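Local coordinates for cupin 2, conserved barrel domain protein (Shewanella frigidimarina, PDB 2PFW) that is of unknown function but adopts an RmlC-like cupin barrel and probably belongs to the KdgF-type cupins, at residues A[35-46]-A[92-103]. Sequence-based numbering, arbitrary orientation.
Sequences MAVKIWFDKGAE and AVCPTGGILIDT. With EDO (1,2-ethanediol), chain C.
Strands 35-41 and 98-103 pair antiparallel, their axes approaching to 4.7 Å at 158°, with Val37-Asp102, Ile39-Leu100 and Phe41-Gly98 as hydrogen-bonded pairs. The central pair is the most regular: Ile39 N reaches Leu100 O at 3.0 Å with a nearly linear N-H...O angle of 177°, and the return bond is equally short. Gly98 N donates to Phe41 O. Beyond this ladder the type II turn Asp42-Ala45 meets the 95-97 loop, and Cys94 N bonds to Ala45 O at 3.1 Å.

Apolar packing differs on the two faces. On the side of the sheet that carries Ile39 and Phe41, CG of Phe41 lies anti to the carbonyl carbon (chi1 -72°), which turns the ring so that Phe41 CD2 lies 3.7 Å from Cys94 CB and Phe41 CE1 3.7 Å from Leu100 CD1. An alanine at Phe41 is likely to leave Cys94 CB and Leu100 CD1 without their shared partner and open a gap between the two sheets. On the other face Trp40 and Ile99 run side by side, Trp40 CD1 to Ile99 CG1 3.6 Å, while Lys38 CG sits over the indole toward its rim.

The carboxylate of Asp102 faces the interior beside Ile39 CG1 and takes hydrogen bonds from both hydroxyls of an ethanediol, probably from the crystallisation liquor, though the two carboxylate oxygens of Asp102 are less surely placed and these bonds are therefore tentative.

Strands 23-31 and 55-61 flank this pair in one sheet of the cupin barrel, whereas 45-50 and 90-94 belong to the other, whose Phe65 packs edge-to-face with Phe41. Ile101 and Ala36 pack against Tyr59 and Val57 of the second subunit, respectively.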
loop_
_atom_site.group_PDB
_atom_site.type_symbol
_atom_site.label_atom_id
_atom_site.label_comp_id
_atom_site.label_asym_id
_atom_site.label_seq_id
_atom_site.Cartn_x
_atom_site.Cartn_y
_atom_site.Cartn_z
HETATM N N MSE A 35 4.476 -4.478 -6.092
HETATM C CA MSE A 35 5.117 -4.965 -4.866
HETATM C C MSE A 35 4.890 -4.028 -3.684
HETATM O O MSE A 35 5.069 -2.864 -3.842
HETATM C CB MSE A 35 6.615 -5.193 -5.084
HETATM C CG MSE A 35 7.439 -5.356 -3.808
HETATM SE SE MSE A 35 9.335 -5.752 -4.067
HETATM C CE MSE A 35 9.200 -7.609 -3.980
ATOM N N ALA A 36 4.499 -4.598 -2.548
ATOM C CA ALA A 36 4.215 -3.815 -1.351
ATOM C C ALA A 36 4.968 -4.393 -0.158
ATOM O O ALA A 36 4.910 -5.598 0.103
ATOM C CB ALA A 36 2.726 -3.776 -1.079
ATOM N N VAL A 37 5.687 -3.537 0.565
ATOM C CA VAL A 37 6.386 -3.990 1.765
ATOM C C VAL A 37 5.990 -3.104 2.956
ATOM O O VAL A 37 5.425 -2.030 2.750
ATOM C CB VAL A 37 7.915 -3.983 1.625
ATOM C CG1 VAL A 37 8.344 -4.826 0.436
ATOM C CG2 VAL A 37 8.432 -2.555 1.504
ATOM N N LYS A 38 6.295 -3.607 4.138
ATOM C CA LYS A 38 6.131 -2.926 5.410
ATOM C C LYS A 38 7.508 -2.625 6.005
ATOM O O LYS A 38 8.299 -3.542 6.203
ATOM C CB LYS A 38 5.314 -3.764 6.392
ATOM C CG LYS A 38 4.695 -2.965 7.523
ATOM C CD LYS A 38 3.975 -3.864 8.516
ATOM C CE LYS A 38 2.814 -3.112 9.148
ATOM N NZ LYS A 38 2.222 -3.875 10.283
ATOM N N ILE A 39 7.759 -1.351 6.264
ATOM C CA ILE A 39 9.028 -0.879 6.795
ATOM C C ILE A 39 8.860 -0.258 8.182
ATOM O O ILE A 39 8.126 0.720 8.326
ATOM C CB ILE A 39 9.669 0.190 5.887
ATOM C CG1 ILE A 39 9.637 -0.136 4.390
ATOM C CG2 ILE A 39 11.088 0.479 6.360
ATOM C CD1 ILE A 39 10.585 -1.238 3.988
ATOM N N TRP A 40 9.533 -0.818 9.177
ATOM C CA TRP A 40 9.550 -0.240 10.513
ATOM C C TRP A 40 10.771 0.668 10.675
ATOM O O TRP A 40 11.895 0.202 10.494
ATOM C CB TRP A 40 9.605 -1.303 11.603
ATOM C CG TRP A 40 8.380 -2.141 11.758
ATOM C CD1 TRP A 40 7.403 -2.022 12.704
ATOM C CD2 TRP A 40 7.999 -3.246 10.925
ATOM N NE1 TRP A 40 6.440 -2.986 12.508
ATOM C CE2 TRP A 40 6.782 -3.750 11.424
ATOM C CE3 TRP A 40 8.580 -3.851 9.807
ATOM C CZ2 TRP A 40 6.132 -4.832 10.840
ATOM C CZ3 TRP A 40 7.935 -4.923 9.232
ATOM C CH2 TRP A 40 6.724 -5.404 9.746
ATOM N N PHE A 41 10.538 1.930 11.012
ATOM C CA PHE A 41 11.639 2.846 11.296
ATOM C C PHE A 41 11.940 2.918 12.791
ATOM O O PHE A 41 11.065 3.285 13.578
ATOM C CB PHE A 41 11.310 4.243 10.772
ATOM C CG PHE A 41 11.344 4.392 9.262
ATOM C CD1 PHE A 41 10.502 3.641 8.460
ATOM C CD2 PHE A 41 12.215 5.288 8.661
ATOM C CE1 PHE A 41 10.532 3.782 7.085
ATOM C CE2 PHE A 41 12.250 5.433 7.287
ATOM C CZ PHE A 41 11.404 4.680 6.495
ATOM N N ASP A 42 13.155 2.591 13.209
ATOM C CA ASP A 42 13.665 3.034 14.508
ATOM C C ASP A 42 13.649 4.557 14.575
ATOM O O ASP A 42 13.603 5.231 13.543
ATOM C CB ASP A 42 15.074 2.519 14.761
ATOM C CG ASP A 42 15.188 1.013 14.645
ATOM O OD1 ASP A 42 14.128 0.351 14.612
ATOM O OD2 ASP A 42 16.324 0.504 14.580
ATOM N N LYS A 43 13.682 5.120 15.784
ATOM C CA LYS A 43 13.719 6.578 15.900
ATOM C C LYS A 43 14.919 7.127 15.126
ATOM O O LYS A 43 16.035 6.632 15.261
ATOM C CB LYS A 43 13.768 7.023 17.359
ATOM C CG LYS A 43 12.641 6.464 18.217
ATOM C CD LYS A 43 12.902 6.709 19.695
ATOM C CE LYS A 43 11.624 7.090 20.434
ATOM N NZ LYS A 43 11.578 6.494 21.801
ATOM N N GLY A 44 14.669 8.139 14.309
ATOM C CA GLY A 44 15.664 8.809 13.503
ATOM C C GLY A 44 16.212 7.965 12.374
ATOM O O GLY A 44 17.217 8.321 11.753
ATOM N N ALA A 45 15.597 6.821 12.064
ATOM C CA ALA A 45 16.136 6.029 10.949
ATOM C C ALA A 45 15.770 6.705 9.632
ATOM O O ALA A 45 14.881 7.553 9.575
ATOM C CB ALA A 45 15.663 4.590 10.998
ATOM N N GLU A 46 16.460 6.343 8.558
ATOM C CA GLU A 46 16.285 7.027 7.278
ATOM C C GLU A 46 16.536 6.058 6.124
ATOM O O GLU A 46 17.237 5.059 6.304
ATOM C CB GLU A 46 17.216 8.237 7.201
ATOM C CG GLU A 46 18.140 8.313 6.004
ATOM C CD GLU A 46 19.060 9.517 6.029
ATOM O OE1 GLU A 46 19.941 9.572 6.913
ATOM O OE2 GLU A 46 18.915 10.412 5.171
ATOM N N ALA A 92 13.364 10.285 3.137
ATOM C CA ALA A 92 12.459 10.150 4.276
ATOM C C ALA A 92 13.218 9.886 5.572
ATOM O O ALA A 92 14.077 9.016 5.645
ATOM C CB ALA A 92 11.454 9.043 3.992
ATOM N N VAL A 93 12.885 10.658 6.597
ATOM C CA VAL A 93 13.420 10.553 7.943
ATOM C C VAL A 93 12.308 10.410 8.978
ATOM O O VAL A 93 11.300 11.097 8.879
ATOM C CB VAL A 93 14.250 11.806 8.309
ATOM C CG1 VAL A 93 14.187 12.088 9.799
ATOM C CG2 VAL A 93 15.686 11.621 7.849
ATOM N N CYS A 94 12.496 9.554 9.968
ATOM C CA CYS A 94 11.496 9.370 11.013
ATOM C C CYS A 94 12.066 9.555 12.414
ATOM O O CYS A 94 12.592 8.621 13.011
ATOM C CB CYS A 94 10.887 7.962 10.915
ATOM S SG CYS A 94 9.366 7.777 11.873
ATOM N N PRO A 95 11.974 10.762 12.957
ATOM C CA PRO A 95 12.594 11.055 14.253
ATOM C C PRO A 95 11.953 10.282 15.408
ATOM O O PRO A 95 12.623 9.840 16.339
ATOM C CB PRO A 95 12.327 12.547 14.448
ATOM C CG PRO A 95 11.947 13.069 13.107
ATOM C CD PRO A 95 11.280 11.927 12.391
ATOM N N THR A 96 10.637 10.119 15.354
ATOM C CA THR A 96 9.883 9.486 16.422
ATOM C C THR A 96 9.890 7.967 16.318
ATOM O O THR A 96 9.563 7.279 17.287
ATOM C CB THR A 96 8.418 9.961 16.399
ATOM O OG1 THR A 96 7.801 9.499 15.188
ATOM C CG2 THR A 96 8.344 11.475 16.385
ATOM N N GLY A 97 10.253 7.417 15.162
ATOM C CA GLY A 97 9.980 5.989 14.932
ATOM C C GLY A 97 8.596 5.865 14.307
ATOM O O GLY A 97 7.773 6.780 14.421
ATOM N N GLY A 98 8.302 4.773 13.606
ATOM C CA GLY A 98 7.071 4.733 12.828
ATOM C C GLY A 98 7.006 3.563 11.867
ATOM O O GLY A 98 7.861 2.680 11.881
ATOM N N ILE A 99 5.977 3.558 11.028
ATOM C CA ILE A 99 5.753 2.482 10.062
ATOM C C ILE A 99 5.229 3.028 8.737
ATOM O O ILE A 99 4.328 3.865 8.702
ATOM C CB ILE A 99 4.783 1.431 10.622
ATOM C CG1 ILE A 99 5.307 0.735 11.879
ATOM C CG2 ILE A 99 4.422 0.398 9.572
ATOM C CD1 ILE A 99 4.226 0.092 12.719
ATOM N N LEU A 100 5.824 2.546 7.647
ATOM C CA LEU A 100 5.447 2.918 6.295
ATOM C C LEU A 100 4.981 1.691 5.496
ATOM O O LEU A 100 5.508 0.602 5.688
ATOM C CB LEU A 100 6.604 3.526 5.512
ATOM C CG LEU A 100 6.941 4.997 5.685
ATOM C CD1 LEU A 100 8.080 5.371 4.737
ATOM C CD2 LEU A 100 5.733 5.883 5.453
ATOM N N ILE A 101 4.031 1.883 4.595
ATOM C CA ILE A 101 3.802 0.919 3.517
ATOM C C ILE A 101 4.360 1.480 2.212
ATOM O O ILE A 101 3.840 2.464 1.698
ATOM C CB ILE A 101 2.306 0.573 3.379
ATOM C CG1 ILE A 101 1.605 0.248 4.696
ATOM C CG2 ILE A 101 2.143 -0.527 2.338
ATOM C CD1 ILE A 101 1.251 -1.172 5.036
ATOM N N ASP A 102 5.426 0.875 1.715
ATOM C CA ASP A 102 6.022 1.277 0.444
ATOM C C ASP A 102 5.539 0.327 -0.658
ATOM O O ASP A 102 5.754 -0.875 -0.513
ATOM C CB ASP A 102 7.542 1.257 0.499
ATOM C CG ASP A 102 8.201 2.388 1.254
ATOM O OD1 ASP A 102 7.598 3.461 1.448
ATOM O OD2 ASP A 102 9.367 2.217 1.672
ATOM N N THR A 103 4.927 0.878 -1.694
ATOM C CA THR A 103 4.561 0.103 -2.873
ATOM C C THR A 103 5.228 0.653 -4.130
ATOM O O THR A 103 5.318 1.869 -4.294
ATOM C CB THR A 103 3.036 0.093 -3.072
ATOM O OG1 THR A 103 2.611 1.261 -3.770
ATOM C CG2 THR A 103 2.353 0.131 -1.706
HETATM C C1 EDO C . 10.648 4.697 1.482
HETATM O O1 EDO C . 9.572 5.616 1.284
HETATM C C2 EDO C . 10.855 4.486 2.977
HETATM O O2 EDO C . 11.419 3.191 3.204
#